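Local coordinates for protein cellobiose 2-epimerase (Ruminococcus albus, PDB 3VW5) that catalyses the reversible epimerization of cellobiose to 4-O-beta-D-glucopyranosyl-D-mannose and is built as an (alpha/alpha)6 barrel, at residues D23-G27 / G28-Y32; E140-E143 / K144-Y148; S328-S331 / V332-I336. The protein carries 2 engineered substitutions. One frame throughout, in Å; residues are numbered along the deposited sequence.

Overall arrangement
The three contacts are all local, each made within one continuous run of chain, and none touches another: centres lie about 31 Å (contacts 1 and 2), 33 Å (1 and 3) and 40 Å (2 and 3) apart. Contact 1 is mostly buried, in the loop between helix 2-19 and strand 45-46, and combines an Asx bond and a tyrosine-glutamate hydrogen bond with a carboxylate against the ring. Contact 2 ends helix 129-145 and contact 3 lies within helix 323-340; these two sit on opposite sides of the chain's centre and are partly buried. Both rest on i to i+4 backbone bonds, supplemented by side-chain donors. Asn145 and Thr146 supply them at the helix end, Asn335 in mid-helix, where a salt bridge is added.

Contact 1: residues D23-G27 / G28-Y32; sequences DDENG and GFYGY
Tyr30 lays its ring across the side chain of Asp23, the two crossing at about a right angle, in a loop that turns back on itself around an Asx motif between helix 2-19 and strand 45-46 of the (alpha/alpha)6 barrel. The carboxylate is inclined 38° to the ring, and Asp23 OD1 stands 3.4 Å from Tyr30 CE1, with Asp23 CA over one ring face. Because CG of Asp23 is anti to its own backbone N (chi1 -172°), OD2 can turn back into the loop, where Asp23 OD2 accepts from the backbone N of Asn26 at 2.7 Å, met from above the carboxylate plane. OD1 meanwhile forms a salt bridge with Lys45, which also bonds Gly27 O, so OD2 bonds within the loop while OD1 ties it to strand 45-46.

Glu25 meets the far end of the same ring, its carboxylate plane 55° from the ring plane. The loop is closed on the backbone by Asp23 N, which donates to Gly28 O in the carbonyl plane at 2.7 Å. Gly27 and Gly28 both have positive phi, consistent with the sharp return of the chain. At the ring's outer edge, Tyr30 OH donates to the syn lone pair of Glu25 OE2 across 2.7 Å.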
ATOM      1  N   ASP A  23      10.109 -16.775   9.663  1.00 46.71           N
ATOM      2  CA  ASP A  23       9.901 -18.211   9.822  1.00 46.13           C
ATOM      3  C   ASP A  23      10.979 -18.990   9.059  1.00 52.18           C
ATOM      4  O   ASP A  23      10.867 -19.203   7.843  1.00 50.34           O
ATOM      5  CB  ASP A  23       8.510 -18.602   9.320  1.00 43.25           C
ATOM      6  CG  ASP A  23       8.164 -20.042   9.626  1.00 52.97           C
ATOM      7  OD1 ASP A  23       6.957 -20.416   9.583  1.00 49.31           O
ATOM      8  OD2 ASP A  23       9.110 -20.803   9.922  1.00 49.87           O
ATOM      9  N   ASP A  24      12.026 -19.400   9.768  1.00 51.71           N
ATOM     10  CA  ASP A  24      13.090 -20.189   9.153  1.00 49.49           C
ATOM     11  C   ASP A  24      12.738 -21.673   9.127  1.00 48.76           C
ATOM     12  O   ASP A  24      13.410 -22.462   8.475  1.00 58.31           O
ATOM     13  CB  ASP A  24      14.421 -19.979   9.876  1.00 45.08           C
ATOM     14  CG  ASP A  24      14.931 -18.559   9.763  1.00 50.85           C
ATOM     15  OD1 ASP A  24      15.104 -18.072   8.620  1.00 51.19           O
ATOM     16  OD2 ASP A  24      15.161 -17.927  10.822  1.00 51.50           O
ATOM     17  N   GLU A  25      11.675 -22.050   9.817  1.00 45.93           N
ATOM     18  CA  GLU A  25      11.234 -23.445   9.841  1.00 53.70           C
ATOM     19  C   GLU A  25      10.374 -23.831   8.624  1.00 56.74           C
ATOM     20  O   GLU A  25      10.627 -24.833   7.950  1.00 52.26           O
ATOM     21  CB  GLU A  25      10.470 -23.721  11.140  1.00 62.58           C
ATOM     22  CG  GLU A  25      11.095 -23.017  12.370  1.00 76.23           C
ATOM     23  CD  GLU A  25      10.256 -21.835  12.887  1.00 76.90           C
ATOM     24  OE1 GLU A  25       9.099 -22.078  13.331  1.00 74.04           O
ATOM     25  OE2 GLU A  25      10.750 -20.665  12.840  1.00 71.85           O
ATOM     26  N   ASN A  26       9.355 -23.032   8.339  1.00 56.74           N
ATOM     27  CA  ASN A  26       8.518 -23.310   7.183  1.00 55.04           C
ATOM     28  C   ASN A  26       8.631 -22.272   6.057  1.00 54.08           C
ATOM     29  O   ASN A  26       7.888 -22.338   5.075  1.00 55.33           O
ATOM     30  CB  ASN A  26       7.065 -23.527   7.599  1.00 54.25           C
ATOM     31  CG  ASN A  26       6.850 -24.879   8.278  1.00 59.99           C
ATOM     32  OD1 ASN A  26       6.976 -25.934   7.645  1.00 64.06           O
ATOM     33  ND2 ASN A  26       6.506 -24.850   9.564  1.00 49.58           N
ATOM     34  N   GLY A  27       9.566 -21.333   6.187  1.00 48.52           N
ATOM     35  CA  GLY A  27       9.801 -20.352   5.140  1.00 42.49           C
ATOM     36  C   GLY A  27       8.919 -19.126   5.258  1.00 45.36           C
ATOM     37  O   GLY A  27       7.832 -19.178   5.820  1.00 48.44           O
ATOM     38  N   GLY A  28       9.384 -18.006   4.737  1.00 42.53           N
ATOM     39  CA  GLY A  28       8.612 -16.782   4.814  1.00 40.41           C
ATOM     40  C   GLY A  28       8.460 -16.266   6.234  1.00 43.44           C
ATOM     41  O   GLY A  28       9.328 -16.480   7.073  1.00 46.85           O
ATOM     42  N   PHE A  29       7.357 -15.575   6.501  1.00 44.63           N
ATOM     43  CA  PHE A  29       7.066 -15.037   7.832  1.00 42.57           C
ATOM     44  C   PHE A  29       5.740 -15.564   8.395  1.00 40.31           C
ATOM     45  O   PHE A  29       4.844 -15.919   7.633  1.00 41.48           O
ATOM     46  CB  PHE A  29       7.023 -13.517   7.772  1.00 38.01           C
ATOM     47  CG  PHE A  29       8.343 -12.897   7.497  1.00 38.28           C
ATOM     48  CD1 PHE A  29       8.974 -12.128   8.461  1.00 38.81           C
ATOM     49  CD2 PHE A  29       8.970 -13.100   6.279  1.00 39.07           C
ATOM     50  CE1 PHE A  29      10.199 -11.558   8.219  1.00 37.79           C
ATOM     51  CE2 PHE A  29      10.205 -12.541   6.018  1.00 43.35           C
ATOM     52  CZ  PHE A  29      10.830 -11.764   6.992  1.00 43.39           C
ATOM     53  N   TYR A  30       5.614 -15.604   9.722  1.00 38.76           N
ATOM     54  CA  TYR A  30       4.373 -16.051  10.354  1.00 44.74           C
ATOM     55  C   TYR A  30       3.176 -15.178   9.916  1.00 41.24           C
ATOM     56  O   TYR A  30       3.314 -13.965   9.688  1.00 38.34           O
ATOM     57  CB  TYR A  30       4.507 -16.090  11.887  1.00 44.76           C
ATOM     58  CG  TYR A  30       5.723 -16.844  12.408  1.00 48.48           C
ATOM     59  CD1 TYR A  30       5.918 -18.189  12.106  1.00 47.35           C
ATOM     60  CD2 TYR A  30       6.668 -16.211  13.219  1.00 48.02           C
ATOM     61  CE1 TYR A  30       7.017 -18.878  12.589  1.00 48.28           C
ATOM     62  CE2 TYR A  30       7.774 -16.892  13.700  1.00 46.09           C
ATOM     63  CZ  TYR A  30       7.939 -18.226  13.384  1.00 49.60           C
ATOM     64  OH  TYR A  30       9.037 -18.905  13.861  1.00 56.95           O
ATOM     65  N   GLY A  31       2.014 -15.805   9.785  1.00 34.21           N
ATOM     66  CA  GLY A  31       0.875 -15.163   9.169  1.00 36.97           C
ATOM     67  C   GLY A  31      -0.062 -14.418  10.106  1.00 46.07           C
ATOM     68  O   GLY A  31      -0.888 -13.625   9.642  1.00 43.25           O
ATOM     69  N   TYR A  32       0.042 -14.648  11.413  1.00 42.51           N
ATOM     70  CA  TYR A  32      -0.935 -14.067  12.328  1.00 41.64           C
ATOM     71  C   TYR A  32      -0.393 -13.767  13.724  1.00 47.78           C
ATOM     72  O   TYR A  32       0.125 -14.651  14.423  1.00 46.04           O
ATOM     73  CB  TYR A  32      -2.190 -14.951  12.398  1.00 41.08           C
ATOM     74  CG  TYR A  32      -3.310 -14.382  13.242  1.00 44.70           C
ATOM     75  CD1 TYR A  32      -4.299 -13.577  12.679  1.00 46.06           C
ATOM     76  CD2 TYR A  32      -3.388 -14.660  14.604  1.00 47.45           C
ATOM     77  CE1 TYR A  32      -5.335 -13.053  13.459  1.00 49.82           C
ATOM     78  CE2 TYR A  32      -4.405 -14.139  15.388  1.00 50.00           C
ATOM     79  CZ  TYR A  32      -5.377 -13.333  14.815  1.00 51.50           C
ATOM     80  OH  TYR A  32      -6.391 -12.826  15.606  1.00 55.32           O
TER

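Contact 2: residues E140-E143 / K144-Y148; sequences EDIE and KNTLY
Asn145 folds back over the last turn of helix 129-145 to meet the carbonyl of Asp141. Its CB lies 3.6 Å from Asp141 O, and CG, placed beside the backbone N and anti to the carbonyl carbon (chi1 -56°), stays close to that oxygen. At the tip, ND2 donates to Asp141 O at 3.2 Å, arriving in the carbonyl plane on a lone pair, although the oxygen is 22° out of the amide plane of Asn145. The backbone N of Asn145 reaches the same Asp141 O at 3.1 Å, tilted from the carbonyl plane, so one residue supplies both donors. An alanine here would remove the amide donor and is likely to leave Asp141 O with the backbone N-H as its one remaining partner from this residue.

One residue on, Thr146 repeats the double grip with a hydroxyl. Its OG1 lies between the backbone N and the carbonyl carbon (chi1 75°) and donates to Ile142 O at 2.6 Å. Thr146 N meets that oxygen at 3.0 Å from the opposite face of the carbonyl plane. Alongside, Ile142 CG2 touches Thr146 OG1 at 3.4 Å, and Ile142 also packs on Ile112 and Ile116 of helix 109-126.

Glu143 OE1 comes to 3.7 Å from Leu147 CD2, but its polar end is held by a salt bridge to Arg204. The arrangement forms the C-terminal end of helix 129-145 in the (alpha/alpha)6 barrel: Asp141 O and Ile142 O each share a backbone N and a side-chain donor before the chain enters strand 147-148.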
ATOM      1  N   GLU A 140       3.312  -8.976 -17.522  1.00 37.18           N
ATOM      2  CA  GLU A 140       2.723  -9.581 -18.712  1.00 36.89           C
ATOM      3  C   GLU A 140       1.418 -10.308 -18.402  1.00 40.75           C
ATOM      4  O   GLU A 140       0.435 -10.198 -19.149  1.00 40.02           O
ATOM      5  CB  GLU A 140       3.714 -10.523 -19.394  1.00 35.98           C
ATOM      6  CG  GLU A 140       4.765  -9.779 -20.192  1.00 37.82           C
ATOM      7  CD  GLU A 140       5.612 -10.693 -21.049  1.00 48.58           C
ATOM      8  OE1 GLU A 140       6.004 -11.791 -20.567  1.00 47.73           O
ATOM      9  OE2 GLU A 140       5.883 -10.307 -22.215  1.00 50.10           O
ATOM     10  N   ASP A 141       1.410 -11.042 -17.294  1.00 37.61           N
ATOM     11  CA  ASP A 141       0.220 -11.763 -16.868  1.00 40.46           C
ATOM     12  C   ASP A 141      -0.952 -10.829 -16.605  1.00 40.13           C
ATOM     13  O   ASP A 141      -2.088 -11.176 -16.899  1.00 44.00           O
ATOM     14  CB  ASP A 141       0.498 -12.610 -15.618  1.00 43.79           C
ATOM     15  CG  ASP A 141       1.420 -13.778 -15.900  1.00 47.64           C
ATOM     16  OD1 ASP A 141       1.699 -14.020 -17.102  1.00 50.75           O
ATOM     17  OD2 ASP A 141       1.856 -14.455 -14.931  1.00 45.59           O
ATOM     18  N   ILE A 142      -0.686  -9.656 -16.041  1.00 39.27           N
ATOM     19  CA  ILE A 142      -1.766  -8.724 -15.731  1.00 40.17           C
ATOM     20  C   ILE A 142      -2.363  -8.198 -17.024  1.00 38.35           C
ATOM     21  O   ILE A 142      -3.588  -8.141 -17.189  1.00 40.52           O
ATOM     22  CB  ILE A 142      -1.293  -7.537 -14.838  1.00 40.56           C
ATOM     23  CG1 ILE A 142      -1.176  -7.970 -13.377  1.00 39.96           C
ATOM     24  CG2 ILE A 142      -2.262  -6.368 -14.906  1.00 37.64           C
ATOM     25  CD1 ILE A 142      -0.526  -6.911 -12.503  1.00 33.73           C
ATOM     26  N   GLU A 143      -1.489  -7.827 -17.949  1.00 40.08           N
ATOM     27  CA  GLU A 143      -1.929  -7.249 -19.209  1.00 40.11           C
ATOM     28  C   GLU A 143      -2.622  -8.279 -20.113  1.00 38.58           C
ATOM     29  O   GLU A 143      -3.560  -7.946 -20.826  1.00 40.30           O
ATOM     30  CB  GLU A 143      -0.773  -6.562 -19.921  1.00 35.59           C
ATOM     31  CG  GLU A 143      -0.088  -5.469 -19.104  1.00 35.75           C
ATOM     32  CD  GLU A 143      -0.969  -4.261 -18.833  1.00 42.33           C
ATOM     33  OE1 GLU A 143      -1.476  -3.640 -19.795  1.00 44.42           O
ATOM     34  OE2 GLU A 143      -1.150  -3.920 -17.645  1.00 41.94           O
ATOM     35  N   LYS A 144      -2.181  -9.529 -20.058  1.00 37.86           N
ATOM     36  CA  LYS A 144      -2.805 -10.587 -20.841  1.00 40.90           C
ATOM     37  C   LYS A 144      -4.217 -10.922 -20.344  1.00 41.82           C
ATOM     38  O   LYS A 144      -5.172 -10.971 -21.124  1.00 43.77           O
ATOM     39  CB  LYS A 144      -1.947 -11.854 -20.778  1.00 45.98           C
ATOM     40  CG  LYS A 144      -2.260 -12.895 -21.852  1.00 41.96           C
ATOM     41  CD  LYS A 144      -2.243 -12.218 -23.212  1.00 46.78           C
ATOM     42  CE  LYS A 144      -1.676 -13.118 -24.306  1.00 49.06           C
ATOM     43  NZ  LYS A 144      -2.693 -14.089 -24.804  1.00 55.67           N
ATOM     44  N   ASN A 145      -4.346 -11.152 -19.043  1.00 39.03           N
ATOM     45  CA  ASN A 145      -5.549 -11.772 -18.511  1.00 41.37           C
ATOM     46  C   ASN A 145      -6.563 -10.868 -17.816  1.00 42.06           C
ATOM     47  O   ASN A 145      -7.717 -11.272 -17.646  1.00 47.05           O
ATOM     48  CB  ASN A 145      -5.180 -12.955 -17.600  1.00 44.48           C
ATOM     49  CG  ASN A 145      -4.314 -13.981 -18.314  1.00 46.80           C
ATOM     50  OD1 ASN A 145      -4.804 -14.756 -19.131  1.00 50.40           O
ATOM     51  ND2 ASN A 145      -3.016 -13.972 -18.028  1.00 47.84           N
ATOM     52  N   THR A 146      -6.160  -9.664 -17.415  1.00 40.08           N
ATOM     53  CA  THR A 146      -7.044  -8.830 -16.585  1.00 38.79           C
ATOM     54  C   THR A 146      -7.492  -7.565 -17.287  1.00 37.77           C
ATOM     55  O   THR A 146      -8.382  -6.878 -16.818  1.00 42.17           O
ATOM     56  CB  THR A 146      -6.392  -8.423 -15.247  1.00 36.34           C
ATOM     57  OG1 THR A 146      -5.401  -7.404 -15.464  1.00 33.13           O
ATOM     58  CG2 THR A 146      -5.752  -9.623 -14.571  1.00 35.35           C
ATOM     59  N   LEU A 147      -6.866  -7.250 -18.411  1.00 38.39           N
ATOM     60  CA  LEU A 147      -7.185  -6.021 -19.116  1.00 34.63           C
ATOM     61  C   LEU A 147      -8.302  -6.245 -20.123  1.00 37.78           C
ATOM     62  O   LEU A 147      -8.156  -7.024 -21.063  1.00 39.04           O
ATOM     63  CB  LEU A 147      -5.941  -5.480 -19.827  1.00 34.58           C
ATOM     64  CG  LEU A 147      -6.114  -4.123 -20.512  1.00 34.23           C
ATOM     65  CD1 LEU A 147      -6.560  -3.073 -19.511  1.00 33.24           C
ATOM     66  CD2 LEU A 147      -4.844  -3.694 -21.204  1.00 31.14           C
ATOM     67  N   TYR A 148      -9.412  -5.546 -19.933  1.00 36.87           N
ATOM     68  CA  TYR A 148     -10.495  -5.566 -20.905  1.00 38.11           C
ATOM     69  C   TYR A 148     -10.585  -4.196 -21.568  1.00 37.25           C
ATOM     70  O   TYR A 148      -9.830  -3.297 -21.192  1.00 44.09           O
ATOM     71  CB  TYR A 148     -11.803  -6.008 -20.237  1.00 41.55           C
ATOM     72  CG  TYR A 148     -11.810  -7.485 -19.876  1.00 41.75           C
ATOM     73  CD1 TYR A 148     -12.706  -8.367 -20.483  1.00 43.04           C
ATOM     74  CD2 TYR A 148     -10.893  -8.007 -18.962  1.00 43.30           C
ATOM     75  CE1 TYR A 148     -12.715  -9.712 -20.174  1.00 41.79           C
ATOM     76  CE2 TYR A 148     -10.891  -9.362 -18.647  1.00 46.60           C
ATOM     77  CZ  TYR A 148     -11.808 -10.207 -19.263  1.00 51.35           C
ATOM     78  OH  TYR A 148     -11.823 -11.553 -18.971  1.00 47.86           O
TER

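Contact 3: residues S328-S331 / V332-I336; sequences SAKS and VWENI
Ser328 and Val332 begin a run of i to i+4 contacts in the middle of helix 323-340, one of the helices of the (alpha/alpha)6 barrel. Val332 N donates to Ser328 O, and the methyl CG2 of Val332 rests 3.4 Å from that same oxygen. Ser328 points its hydroxyl elsewhere, to Gln279 and to Lys324 O one turn earlier.

Ala329 O receives Trp333 N at 2.9 Å with an N-H...O angle of 171°, close to straight. Trp333 CB also lies near this carbonyl, while the indole leads away to helix 2-19, where NE1 bonds Glu5 and the ring touches Met2, Ile6 and Glu9; helix 323-340 is thereby joined to the chain's first helix.

At Lys330 the contact passes to charged groups. Its side chain runs beside that of Glu334, both pointing the same way, and stays extended until a bend at chi4 (-80°) turns NZ over to the carboxylate. The salt bridge from Lys330 NZ to Glu334 OE1 measures 2.6 Å, with the ammonium nitrogen above the carboxylate plane. Lys337 pairs with the other oxygen, OE2, so the carboxylate is paired with two lysines, which would probably help to keep it ionised. The backbones of the same two residues are joined as well, Glu334 N donating to Lys330 O.

Ser331 sends its OG to Gly286 O, and its carbonyl takes two donors from Asn335 on opposite faces of the carbonyl plane: the backbone N at 3.0 Å, and ND2 at 2.7 Å, 41° above that plane.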
ATOM      1  N   SER A 328       0.089  19.892   9.946  1.00 48.37           N
ATOM      2  CA  SER A 328      -0.811  18.740   9.919  1.00 45.66           C
ATOM      3  C   SER A 328      -0.030  17.426  10.016  1.00 47.71           C
ATOM      4  O   SER A 328      -0.387  16.538  10.794  1.00 43.36           O
ATOM      5  CB  SER A 328      -1.667  18.750   8.656  1.00 40.94           C
ATOM      6  OG  SER A 328      -2.522  19.872   8.642  1.00 42.48           O
ATOM      7  N   ALA A 329       1.034  17.313   9.222  1.00 45.20           N
ATOM      8  CA  ALA A 329       1.921  16.158   9.286  1.00 41.64           C
ATOM      9  C   ALA A 329       2.340  15.891  10.726  1.00 45.92           C
ATOM     10  O   ALA A 329       2.177  14.770  11.227  1.00 44.94           O
ATOM     11  CB  ALA A 329       3.147  16.377   8.416  1.00 41.54           C
ATOM     12  N   LYS A 330       2.859  16.927  11.393  1.00 46.46           N
ATOM     13  CA  LYS A 330       3.325  16.800  12.778  1.00 48.73           C
ATOM     14  C   LYS A 330       2.184  16.338  13.680  1.00 47.81           C
ATOM     15  O   LYS A 330       2.351  15.481  14.552  1.00 45.77           O
ATOM     16  CB  LYS A 330       3.877  18.130  13.309  1.00 48.02           C
ATOM     17  CG  LYS A 330       4.962  17.960  14.371  1.00 49.75           C
ATOM     18  CD  LYS A 330       5.090  19.175  15.288  1.00 60.60           C
ATOM     19  CE  LYS A 330       6.318  19.083  16.212  1.00 74.97           C
ATOM     20  NZ  LYS A 330       6.129  18.205  17.429  1.00 70.85           N
ATOM     21  N   SER A 331       1.022  16.929  13.458  1.00 45.13           N
ATOM     22  CA  SER A 331      -0.143  16.643  14.253  1.00 41.86           C
ATOM     23  C   SER A 331      -0.477  15.153  14.148  1.00 46.26           C
ATOM     24  O   SER A 331      -0.651  14.469  15.163  1.00 43.56           O
ATOM     25  CB  SER A 331      -1.295  17.521  13.766  1.00 42.89           C
ATOM     26  OG  SER A 331      -2.412  17.429  14.624  1.00 53.11           O
ATOM     27  N   VAL A 332      -0.546  14.642  12.923  1.00 42.73           N
ATOM     28  CA  VAL A 332      -0.880  13.240  12.727  1.00 43.36           C
ATOM     29  C   VAL A 332       0.181  12.355  13.364  1.00 40.48           C
ATOM     30  O   VAL A 332      -0.125  11.377  14.048  1.00 38.75           O
ATOM     31  CB  VAL A 332      -1.028  12.893  11.238  1.00 39.70           C
ATOM     32  CG1 VAL A 332      -1.186  11.394  11.055  1.00 35.09           C
ATOM     33  CG2 VAL A 332      -2.209  13.628  10.664  1.00 35.13           C
ATOM     34  N   TRP A 333       1.436  12.704  13.143  1.00 40.86           N
ATOM     35  CA  TRP A 333       2.524  11.961  13.775  1.00 44.24           C
ATOM     36  C   TRP A 333       2.453  12.013  15.312  1.00 42.89           C
ATOM     37  O   TRP A 333       2.562  10.978  15.986  1.00 41.37           O
ATOM     38  CB  TRP A 333       3.874  12.460  13.272  1.00 39.81           C
ATOM     39  CG  TRP A 333       5.018  11.971  14.067  1.00 42.71           C
ATOM     40  CD1 TRP A 333       5.930  12.728  14.739  1.00 42.20           C
ATOM     41  CD2 TRP A 333       5.393  10.604  14.281  1.00 40.19           C
ATOM     42  NE1 TRP A 333       6.849  11.920  15.355  1.00 42.09           N
ATOM     43  CE2 TRP A 333       6.543  10.611  15.091  1.00 39.81           C
ATOM     44  CE3 TRP A 333       4.869   9.379  13.858  1.00 37.26           C
ATOM     45  CZ2 TRP A 333       7.180   9.441  15.495  1.00 37.69           C
ATOM     46  CZ3 TRP A 333       5.502   8.214  14.256  1.00 41.12           C
ATOM     47  CH2 TRP A 333       6.648   8.255  15.070  1.00 43.48           C
ATOM     48  N   GLU A 334       2.263  13.210  15.867  1.00 44.63           N
ATOM     49  CA  GLU A 334       2.145  13.350  17.318  1.00 45.02           C
ATOM     50  C   GLU A 334       1.082  12.388  17.849  1.00 43.03           C
ATOM     51  O   GLU A 334       1.271  11.737  18.884  1.00 40.20           O
ATOM     52  CB  GLU A 334       1.846  14.795  17.728  1.00 41.79           C
ATOM     53  CG  GLU A 334       3.021  15.764  17.520  1.00 50.37           C
ATOM     54  CD  GLU A 334       4.247  15.440  18.386  1.00 67.33           C
ATOM     55  OE1 GLU A 334       5.400  15.728  17.940  1.00 63.36           O
ATOM     56  OE2 GLU A 334       4.061  14.905  19.517  1.00 65.76           O
ATOM     57  N   ASN A 335      -0.021  12.269  17.117  1.00 42.30           N
ATOM     58  CA  ASN A 335      -1.109  11.399  17.548  1.00 33.37           C
ATOM     59  C   ASN A 335      -0.881   9.914  17.270  1.00 36.94           C
ATOM     60  O   ASN A 335      -1.413   9.063  17.979  1.00 39.45           O
ATOM     61  CB  ASN A 335      -2.443  11.890  17.001  1.00 33.33           C
ATOM     62  CG  ASN A 335      -2.883  13.180  17.654  1.00 39.31           C
ATOM     63  OD1 ASN A 335      -3.543  13.167  18.690  1.00 46.51           O
ATOM     64  ND2 ASN A 335      -2.497  14.307  17.070  1.00 44.51           N
ATOM     65  N   ILE A 336      -0.082   9.600  16.253  1.00 37.99           N
ATOM     66  CA  ILE A 336       0.398   8.236  16.081  1.00 35.81           C
ATOM     67  C   ILE A 336       1.178   7.803  17.341  1.00 39.49           C
ATOM     68  O   ILE A 336       0.970   6.707  17.869  1.00 40.67           O
ATOM     69  CB  ILE A 336       1.284   8.102  14.830  1.00 37.60           C
ATOM     70  CG1 ILE A 336       0.439   8.213  13.564  1.00 41.47           C
ATOM     71  CG2 ILE A 336       2.041   6.785  14.826  1.00 31.03           C
ATOM     72  CD1 ILE A 336       1.279   8.286  12.303  1.00 35.30           C
TER